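Local coordinates for general Secretion Pathway Protein (Vibrio vulnificus, PDB 4G54), which forms a periplasmic part of the EpsAB fusion protein of the type II secretion system and probably binds peptidoglycan, at residues F113-S116 with Q117-L121; H143-A146 with I147-L150; T166-A170 with E171-R175. All coordinates share one frame; numbering follows the deposited sequence.

Contact 1: F113-S116 with Q117-L121; sequences FTVS and QLMSL
T114 and Q117 bond to each other in both directions, the reciprocal pattern of a capping box at the N-terminus of helix 115-121. The backbone N of T114 donates to Q117 OE1 over 2.8 Å in a nearly straight bond (167° at the hydrogen), reaching the amide oxygen slightly out of its plane. In return the backbone N of Q117 donates to T114 OG1 at 3.1 Å. T114 can accept it because its hydroxyl sits between its own N and carbonyl carbon (chi1 64°), turned over the first turn of the helix. Glutamine suits the third helical position: its CG lies beside the backbone N and the chain then runs extended, which carries the amide back to the end of the strand. Its other end, NE2, is hydrogen-bonded to E21 OE2, so both ends of the amide are held.

Ordinary helical bonds follow, with L118 N on T114 O at 2.9 Å and M119 N on V115 O at 2.8 Å. S120 OG turns back to Q117 O, also at 2.8 Å.

The same glutamine packs on F113. Its CB stands over one face of the ring in a CH-pi contact, 3.9 Å from the centroid, while L121 CD1 meets the ring at its edge. L118 packs into the fold, against V102, L81 and L72, and V115 CG1 lies 4.0 Å from M119 CG near W69. The contact thus joins edge strand 110-114 to its following helix: the threonine hydroxyl takes up the amide of Q117, the glutamine holds the backbone N of T114, and its aliphatic part shields an aromatic ring.

Contact 2: H143-A146 with I147-L150; sequences HGEA and IEVL
The first turn of helix 145-158, in the putative peptidoglycan-binding domain, starts at the N-cap G144, whose carbonyl oxygen meets both I147 and E148. I147 N donates to G144 O at 2.9 Å, but the bond is bent (133°) and approaches from well above the carbonyl plane; E148 N reaches the same oxygen only weakly, at 3.4 Å. Regular helical bonding is established with V149 N on E145 O at 3.0 Å and L150 N on A146 O at 2.9 Å. Glycine suits the cap because, at its positive phi of 141°, a side chain would collide with the carbonyl oxygen of H143.

I147, A146 and L150 are buried. I147 and L150 both pack on L172 of helix 170-182, and the small A146 touches A242 near the C-terminus of the chain. E148 has its CG beside the backbone N (chi1 -52°), which swings the extended chain back over the helix start, where OE2 is hydrogen-bonded to T166 OG1. E145, with CG opposite the backbone N and an extended chain, is exposed; the two carboxylates stay apart, E145 OE2 to E148 OE1 being 5.4 Å. I147 CG1 rests against H143 CA at 3.8 Å.

Contact 3: T166-A170 with E171-R175; sequences TQFNA and ELMQR
An asparagine N-cap starts helix 170-182 in the putative peptidoglycan-binding domain: N169 OD1 accepts from L172 N at 2.9 Å. The amide oxygen is brought there by chi1 of 59°, which tucks CG between the backbone N and the carbonyl carbon and folds the short side chain over the helix end. The N-H points well at it (158°), and the donor lies almost on the line of the side-chain C=O. Asparagine suits this place because its carbonyl is just long enough to stand in for the missing preceding turn. L172 CB also lies 3.5 Å from the capping N169 OD1, so the aliphatic chain flanks the bond. Backbone bonds carry the helix on, M173 N to N169 O at 3.0 Å and Q174 N to A170 O at 3.1 Å.

Just before the cap, F168 has its CG opposite the backbone N (chi1 -168°), which brings the ring up against the first turn of the helix. L172 crosses it at about a right angle and sets CD2 over one face of the ring, displaced toward the rim; this CH-pi contact measures 4.2 Å to the centroid. M173 approaches differently: its CB lies in the ring plane at the edge, 3.8 Å from F168 CE1, and its extended chain then leads away. Phenylalanine thus offers both a face and an edge to residues on successive helix positions, and it is buried further by L138 and by L150 of helix 145-158. L172 itself packs on I147 of that helix.

The exposed E171 also leads outward, its chain extended, in the first turn, where an acidic group would probably be favoured by the positive end of the helix dipole. Q174 bends at chi2 instead, and its CG rests 3.4 Å from A170 O.

In the fold
All three contacts are partly buried helix starts, but they begin differently: contact 1 with a reciprocal threonine-glutamine cap, contact 3 with a single asparagine bond, contact 2 with a glycine that contributes only backbone. In each, buried apolar residues (F113, L118 and L121; A146, I147 and L150; F168 and L172) face the fold, while S116, E145 and E171 lie at the surface. Contact 1, in the peptidase C39-like domain, packs helix against sheet, its centre about 43 Å from that of contact 2. Contacts 2 and 3 join helices 145-158 and 170-182 in the putative peptidoglycan-binding domain; G144 N probably bonds to T166 O, tying the first helix start to the loop leading into the second.

Contact 1: F113-S116 with Q117-L121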
# COMPACT_ATOMS: atom_id res chain seq x y z
N PHE A 113 5.10 -7.17 18.59
CA PHE A 113 4.71 -8.57 18.87
C PHE A 113 5.78 -9.45 18.31
O PHE A 113 6.28 -9.22 17.21
CB PHE A 113 3.43 -8.84 18.08
CG PHE A 113 2.18 -8.85 18.90
CD1 PHE A 113 2.06 -8.14 20.07
CD2 PHE A 113 1.06 -9.52 18.39
CE1 PHE A 113 0.86 -8.14 20.78
CE2 PHE A 113 -0.12 -9.53 19.10
CZ PHE A 113 -0.18 -8.87 20.33
N THR A 114 6.07 -10.56 19.04
CA THR A 114 6.90 -11.61 18.47
C THR A 114 6.08 -12.41 17.43
O THR A 114 4.86 -12.28 17.35
CB THR A 114 7.33 -12.59 19.56
OG1 THR A 114 6.16 -13.24 20.09
CG2 THR A 114 8.01 -11.87 20.71
N VAL A 115 6.75 -13.25 16.65
CA VAL A 115 6.05 -14.15 15.71
C VAL A 115 5.01 -14.99 16.48
O VAL A 115 3.86 -15.14 16.07
CB VAL A 115 7.02 -15.12 15.04
CG1 VAL A 115 6.27 -15.97 14.00
CG2 VAL A 115 7.99 -14.35 14.31
N SER A 116 5.45 -15.56 17.61
CA SER A 116 4.52 -16.36 18.40
C SER A 116 3.26 -15.58 18.79
O SER A 116 2.15 -16.06 18.63
CB SER A 116 5.23 -16.92 19.62
OG SER A 116 4.36 -17.71 20.36
N GLN A 117 3.44 -14.33 19.24
CA GLN A 117 2.26 -13.56 19.67
C GLN A 117 1.37 -13.28 18.47
O GLN A 117 0.13 -13.46 18.55
CB GLN A 117 2.71 -12.27 20.28
CG GLN A 117 3.28 -12.40 21.66
CD GLN A 117 3.83 -11.04 22.13
OE1 GLN A 117 4.80 -10.51 21.55
NE2 GLN A 117 3.16 -10.42 23.10
N LEU A 118 1.99 -12.85 17.36
CA LEU A 118 1.19 -12.62 16.15
C LEU A 118 0.38 -13.86 15.69
O LEU A 118 -0.85 -13.83 15.42
CB LEU A 118 2.09 -12.16 14.96
CG LEU A 118 1.33 -12.03 13.64
CD1 LEU A 118 0.30 -10.85 13.67
CD2 LEU A 118 2.42 -11.73 12.62
N MET A 119 1.05 -15.00 15.65
CA MET A 119 0.41 -16.19 15.12
C MET A 119 -0.69 -16.73 15.99
O MET A 119 -1.59 -17.44 15.46
CB MET A 119 1.48 -17.25 14.77
CG MET A 119 2.40 -16.80 13.58
SD MET A 119 1.71 -15.94 12.09
CE MET A 119 3.04 -14.90 11.75
N SER A 120 -0.66 -16.41 17.29
CA SER A 120 -1.72 -16.83 18.17
C SER A 120 -3.07 -16.11 17.91
O SER A 120 -4.14 -16.65 18.24
CB SER A 120 -1.21 -16.74 19.62
OG SER A 120 -1.24 -15.39 19.99
N LEU A 121 -3.02 -14.98 17.20
CA LEU A 121 -4.18 -14.13 17.03
C LEU A 121 -4.48 -13.91 15.51
O LEU A 121 -5.62 -13.58 15.17
CB LEU A 121 -3.88 -12.76 17.67
CG LEU A 121 -3.84 -12.81 19.25
CD1 LEU A 121 -3.72 -11.42 19.80
CD2 LEU A 121 -5.10 -13.50 19.83

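Contact 2: H143-A146 with I147-L150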
# COMPACT_ATOMS: atom_id res chain seq x y z
N HIS A 143 0.55 9.62 -24.77
CA HIS A 143 1.14 10.78 -24.11
C HIS A 143 0.22 11.38 -23.08
O HIS A 143 -1.01 11.24 -23.23
CB HIS A 143 1.59 11.83 -25.12
CG HIS A 143 0.47 12.46 -25.85
ND1 HIS A 143 -0.12 11.87 -26.96
CD2 HIS A 143 -0.23 13.59 -25.60
CE1 HIS A 143 -1.10 12.65 -27.40
NE2 HIS A 143 -1.19 13.69 -26.58
N GLY A 144 0.77 12.03 -22.07
CA GLY A 144 -0.05 12.72 -21.09
C GLY A 144 0.48 12.57 -19.69
O GLY A 144 1.54 11.94 -19.50
N GLU A 145 -0.28 13.09 -18.71
CA GLU A 145 0.18 13.04 -17.34
C GLU A 145 0.35 11.58 -16.85
O GLU A 145 1.22 11.32 -16.00
CB GLU A 145 -0.81 13.73 -16.44
CG GLU A 145 -0.29 13.93 -15.02
CD GLU A 145 -1.33 14.58 -14.06
OE1 GLU A 145 -2.44 15.01 -14.49
OE2 GLU A 145 -0.99 14.67 -12.85
N ALA A 146 -0.45 10.66 -17.35
CA ALA A 146 -0.31 9.27 -16.98
C ALA A 146 1.05 8.72 -17.34
O ALA A 146 1.57 7.84 -16.58
CB ALA A 146 -1.40 8.44 -17.64
N ILE A 147 1.61 9.20 -18.45
CA ILE A 147 2.93 8.71 -18.87
C ILE A 147 3.98 9.29 -17.93
O ILE A 147 4.91 8.55 -17.52
CB ILE A 147 3.21 9.10 -20.30
CG1 ILE A 147 2.18 8.53 -21.28
CG2 ILE A 147 4.62 8.60 -20.67
CD1 ILE A 147 1.72 7.08 -21.07
N GLU A 148 3.82 10.53 -17.49
CA GLU A 148 4.78 11.09 -16.55
C GLU A 148 4.75 10.33 -15.26
O GLU A 148 5.81 10.08 -14.60
CB GLU A 148 4.45 12.58 -16.24
CG GLU A 148 4.29 13.40 -17.49
CD GLU A 148 3.76 14.84 -17.22
OE1 GLU A 148 3.30 15.16 -16.11
OE2 GLU A 148 3.81 15.63 -18.20
N VAL A 149 3.54 9.94 -14.80
CA VAL A 149 3.46 9.14 -13.61
C VAL A 149 4.05 7.71 -13.72
O VAL A 149 4.80 7.29 -12.84
CB VAL A 149 1.93 8.97 -13.18
CG1 VAL A 149 1.78 7.96 -12.04
CG2 VAL A 149 1.42 10.34 -12.74
N LEU A 150 3.84 7.06 -14.89
CA LEU A 150 4.51 5.79 -15.23
C LEU A 150 6.04 5.93 -15.14
O LEU A 150 6.70 5.11 -14.46
CB LEU A 150 4.04 5.34 -16.67
CG LEU A 150 4.76 4.08 -17.04
CD1 LEU A 150 4.61 2.90 -16.10
CD2 LEU A 150 4.32 3.71 -18.49

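Contact 3: T166-A170 with E171-R175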
# COMPACT_ATOMS: atom_id res chain seq x y z
N THR A 166 6.69 13.03 -21.16
CA THR A 166 5.28 12.96 -21.23
C THR A 166 4.85 12.02 -22.32
O THR A 166 3.66 11.75 -22.48
CB THR A 166 4.78 14.41 -21.68
OG1 THR A 166 5.26 15.32 -20.68
CG2 THR A 166 3.27 14.47 -21.69
N GLN A 167 5.80 11.51 -23.07
CA GLN A 167 5.50 10.66 -24.25
C GLN A 167 6.01 9.27 -23.97
O GLN A 167 7.16 9.07 -23.54
CB GLN A 167 6.23 11.17 -25.53
CG GLN A 167 5.58 12.41 -26.07
CD GLN A 167 4.54 12.03 -27.15
OE1 GLN A 167 4.45 10.85 -27.57
NE2 GLN A 167 3.74 13.04 -27.61
N PHE A 168 5.18 8.27 -24.25
CA PHE A 168 5.60 6.87 -24.09
C PHE A 168 6.39 6.59 -25.38
O PHE A 168 5.86 6.23 -26.43
CB PHE A 168 4.33 5.95 -23.91
CG PHE A 168 4.64 4.52 -23.45
CD1 PHE A 168 5.69 3.78 -23.99
CD2 PHE A 168 3.79 3.94 -22.50
CE1 PHE A 168 5.89 2.44 -23.52
CE2 PHE A 168 4.01 2.66 -22.02
CZ PHE A 168 5.01 1.84 -22.57
N ASN A 169 7.71 6.70 -25.22
CA ASN A 169 8.64 6.56 -26.35
C ASN A 169 9.40 5.26 -26.35
O ASN A 169 9.16 4.38 -25.50
CB ASN A 169 9.56 7.81 -26.38
CG ASN A 169 10.33 7.98 -25.10
OD1 ASN A 169 10.49 7.04 -24.32
ND2 ASN A 169 10.85 9.20 -24.87
N ALA A 170 10.34 5.08 -27.26
CA ALA A 170 11.04 3.80 -27.38
C ALA A 170 11.83 3.51 -26.13
O ALA A 170 11.90 2.34 -25.70
CB ALA A 170 11.94 3.82 -28.67
N GLU A 171 12.41 4.54 -25.52
CA GLU A 171 13.25 4.29 -24.34
C GLU A 171 12.37 3.95 -23.14
O GLU A 171 12.69 3.03 -22.35
CB GLU A 171 14.10 5.52 -24.07
CG GLU A 171 15.09 5.20 -22.93
CD GLU A 171 16.13 6.25 -22.66
OE1 GLU A 171 16.01 7.39 -23.22
OE2 GLU A 171 17.10 5.93 -21.89
N LEU A 172 11.18 4.57 -23.02
CA LEU A 172 10.29 4.17 -21.90
C LEU A 172 9.87 2.72 -22.10
O LEU A 172 9.71 1.98 -21.11
CB LEU A 172 9.07 5.12 -21.83
CG LEU A 172 8.31 4.98 -20.46
CD1 LEU A 172 9.14 5.43 -19.23
CD2 LEU A 172 7.03 5.83 -20.51
N MET A 173 9.61 2.35 -23.36
CA MET A 173 9.23 0.95 -23.65
C MET A 173 10.35 -0.03 -23.16
O MET A 173 10.01 -1.08 -22.55
CB MET A 173 8.94 0.79 -25.15
CG MET A 173 8.33 -0.56 -25.41
SD MET A 173 7.81 -0.59 -27.20
CE MET A 173 7.30 -2.33 -27.25
N GLN A 174 11.62 0.31 -23.41
CA GLN A 174 12.74 -0.56 -22.95
C GLN A 174 12.71 -0.59 -21.42
O GLN A 174 13.06 -1.63 -20.84
CB GLN A 174 14.06 0.05 -23.48
CG GLN A 174 14.10 -0.13 -24.98
CD GLN A 174 15.29 -0.96 -25.39
OE1 GLN A 174 15.21 -2.19 -25.57
NE2 GLN A 174 16.44 -0.31 -25.43
N ARG A 175 12.31 0.48 -20.76
CA ARG A 175 12.28 0.47 -19.27
C ARG A 175 11.12 -0.34 -18.72
O ARG A 175 11.29 -1.06 -17.76
CB ARG A 175 12.18 1.91 -18.70
CG ARG A 175 13.55 2.60 -19.00
CD ARG A 175 13.52 4.11 -18.56
NE ARG A 175 13.22 4.28 -17.12
CZ ARG A 175 14.03 3.90 -16.12
NH1 ARG A 175 15.25 3.34 -16.30
NH2 ARG A 175 13.58 4.12 -14.87